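Local coordinates for uncharacterized protein (Bacteroides ovatus, PDB 4ORL) that is of unknown function but belongs to the DUF4783 family, whose fold is probably related to that of NTF2-like proteins, at residues A[58-63]-A[76-81]. Residues are numbered along the deposited sequence; the frame is centred on the assembly and turned at random.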
loop_
_atom_site.group_PDB
_atom_site.type_symbol
_atom_site.label_atom_id
_atom_site.label_comp_id
_atom_site.label_asym_id
_atom_site.label_seq_id
_atom_site.Cartn_x
_atom_site.Cartn_y
_atom_site.Cartn_z
ATOM N N SER A 58 -7.024 -8.107 9.811
ATOM C CA SER A 58 -7.391 -9.504 9.763
ATOM C C SER A 58 -7.338 -10.081 8.358
ATOM O O SER A 58 -7.303 -11.276 8.200
ATOM C CB SER A 58 -8.764 -9.706 10.333
ATOM O OG SER A 58 -9.681 -8.949 9.607
ATOM N N GLY A 59 -7.372 -9.234 7.315
ATOM C CA GLY A 59 -7.201 -9.726 5.978
ATOM C C GLY A 59 -7.115 -8.635 4.926
ATOM O O GLY A 59 -7.425 -7.464 5.205
ATOM N N PHE A 60 -6.733 -8.998 3.717
ATOM C CA PHE A 60 -6.684 -8.119 2.569
ATOM C C PHE A 60 -7.150 -8.886 1.359
ATOM O O PHE A 60 -6.657 -9.980 1.087
ATOM C CB PHE A 60 -5.265 -7.580 2.324
ATOM C CG PHE A 60 -5.154 -6.597 1.183
ATOM C CD1 PHE A 60 -5.716 -5.347 1.265
ATOM C CD2 PHE A 60 -4.365 -6.892 0.059
ATOM C CE1 PHE A 60 -5.612 -4.443 0.219
ATOM C CE2 PHE A 60 -4.218 -5.970 -0.962
ATOM C CZ PHE A 60 -4.849 -4.756 -0.890
ATOM N N ASN A 61 -8.133 -8.344 0.675
ATOM C CA ASN A 61 -8.641 -8.878 -0.584
ATOM C C ASN A 61 -8.163 -7.981 -1.711
ATOM O O ASN A 61 -8.411 -6.797 -1.670
ATOM C CB ASN A 61 -10.208 -8.813 -0.632
ATOM C CG ASN A 61 -10.906 -9.935 0.136
ATOM O OD1 ASN A 61 -10.317 -10.942 0.493
ATOM N ND2 ASN A 61 -12.213 -9.769 0.337
ATOM N N VAL A 62 -7.578 -8.551 -2.753
ATOM C CA VAL A 62 -7.287 -7.800 -3.960
ATOM C C VAL A 62 -8.562 -7.702 -4.800
ATOM O O VAL A 62 -9.210 -8.734 -5.077
ATOM C CB VAL A 62 -6.188 -8.460 -4.804
ATOM C CG1 VAL A 62 -6.042 -7.731 -6.144
ATOM C CG2 VAL A 62 -4.884 -8.447 -4.043
ATOM N N ASN A 63 -8.918 -6.492 -5.204
ATOM C CA ASN A 63 -10.102 -6.254 -6.037
ATOM C C ASN A 63 -9.732 -6.032 -7.498
ATOM O O ASN A 63 -10.401 -6.555 -8.393
ATOM C CB ASN A 63 -10.901 -5.059 -5.486
ATOM C CG ASN A 63 -11.341 -5.256 -4.027
ATOM O OD1 ASN A 63 -11.199 -4.354 -3.207
ATOM N ND2 ASN A 63 -11.753 -6.435 -3.701
ATOM N N GLY A 76 -7.353 -2.921 -3.297
ATOM C CA GLY A 76 -7.956 -3.977 -2.496
ATOM C C GLY A 76 -8.644 -3.452 -1.273
ATOM O O GLY A 76 -8.631 -2.261 -1.013
ATOM N N THR A 77 -9.247 -4.353 -0.513
ATOM C CA THR A 77 -9.938 -3.991 0.723
ATOM C C THR A 77 -9.274 -4.654 1.898
ATOM O O THR A 77 -9.098 -5.899 1.926
ATOM C CB THR A 77 -11.413 -4.378 0.694
ATOM O OG1 THR A 77 -12.026 -3.789 -0.459
ATOM C CG2 THR A 77 -12.156 -3.898 1.951
ATOM N N LEU A 78 -8.902 -3.841 2.851
ATOM C CA LEU A 78 -8.275 -4.245 4.064
ATOM C C LEU A 78 -9.327 -4.366 5.161
ATOM O O LEU A 78 -10.011 -3.381 5.444
ATOM C CB LEU A 78 -7.261 -3.182 4.436
ATOM C CG LEU A 78 -6.238 -3.474 5.457
ATOM C CD1 LEU A 78 -5.190 -4.469 4.949
ATOM C CD2 LEU A 78 -5.580 -2.173 5.878
ATOM N N ALA A 79 -9.503 -5.537 5.740
ATOM C CA ALA A 79 -10.384 -5.747 6.858
ATOM C C ALA A 79 -9.589 -5.589 8.151
ATOM O O ALA A 79 -8.503 -6.184 8.312
ATOM C CB ALA A 79 -10.990 -7.139 6.789
ATOM N N THR A 80 -10.115 -4.772 9.061
ATOM C CA THR A 80 -9.453 -4.463 10.334
ATOM C C THR A 80 -10.423 -4.475 11.493
ATOM O O THR A 80 -11.641 -4.482 11.300
ATOM C CB THR A 80 -8.757 -3.067 10.295
ATOM O OG1 THR A 80 -9.702 -2.022 10.556
ATOM C CG2 THR A 80 -8.086 -2.815 8.963
ATOM N N THR A 81 -9.871 -4.381 12.705
ATOM C CA THR A 81 -10.680 -4.274 13.931
ATOM C C THR A 81 -11.590 -3.044 13.908
ATOM O O THR A 81 -12.641 -3.031 14.581
ATOM C CB THR A 81 -9.788 -4.224 15.202
ATOM O OG1 THR A 81 -8.850 -3.142 15.104
ATOM C CG2 THR A 81 -9.045 -5.521 15.394
#
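The carbonyl oxygen of A79 takes two backbone N-H groups at once: a sound bond from S58 N at 2.9 Å and a weak one from G59 N. Two consecutive residues thus face one residue of the partner strand, a classic beta bulge in the antiparallel pairing of 58-63 with 76-80. A79 N returns a bond to G59 O, and beyond the bulge N61 and T77 exchange both of theirs, the straighter from N61 N to T77 O (N-H...O 170°). On the face of N61 and T77, a side-chain bond adds to this pairing. T77 OG1, beside its backbone N (chi1 -55°) and so anti to the carbonyl carbon, donates to N63 OD1 over 2.9 Å; OG1 lies in the plane of the N63 side-chain carbonyl, on a lone pair of OD1. On the other face the F60 ring, its CG anti to the backbone N (chi1 -177°), leans across to strand 76-80. Its CE1 rests 3.5 Å from G76 C, CZ lies against G76 CA, and CD1 meets the L78 methyl CD1 at 3.8 Å. G76 leaves the ring its place, for a CB there would collide with F60 CZ and N61 O. Replacing F60 with an alanine would probably open a gap against G76 and leave L78 CD1 without its aromatic neighbour. The F60 backbone also contributes, with CA 3.3 Å from T77 O in a CA-H...O contact. The two strands form the hairpin 57-68/71-80, in which 57-68 is an outermost strand of the chain's mixed sheet and 71-80 pairs on its other side with strand 83-94, through G76 with V87 and L78 with F85. F60 also touches V87 and meets the ring of F12 from helix 6-14, whose K13 NZ bonds F60 O, tying that helix to this sheet edge.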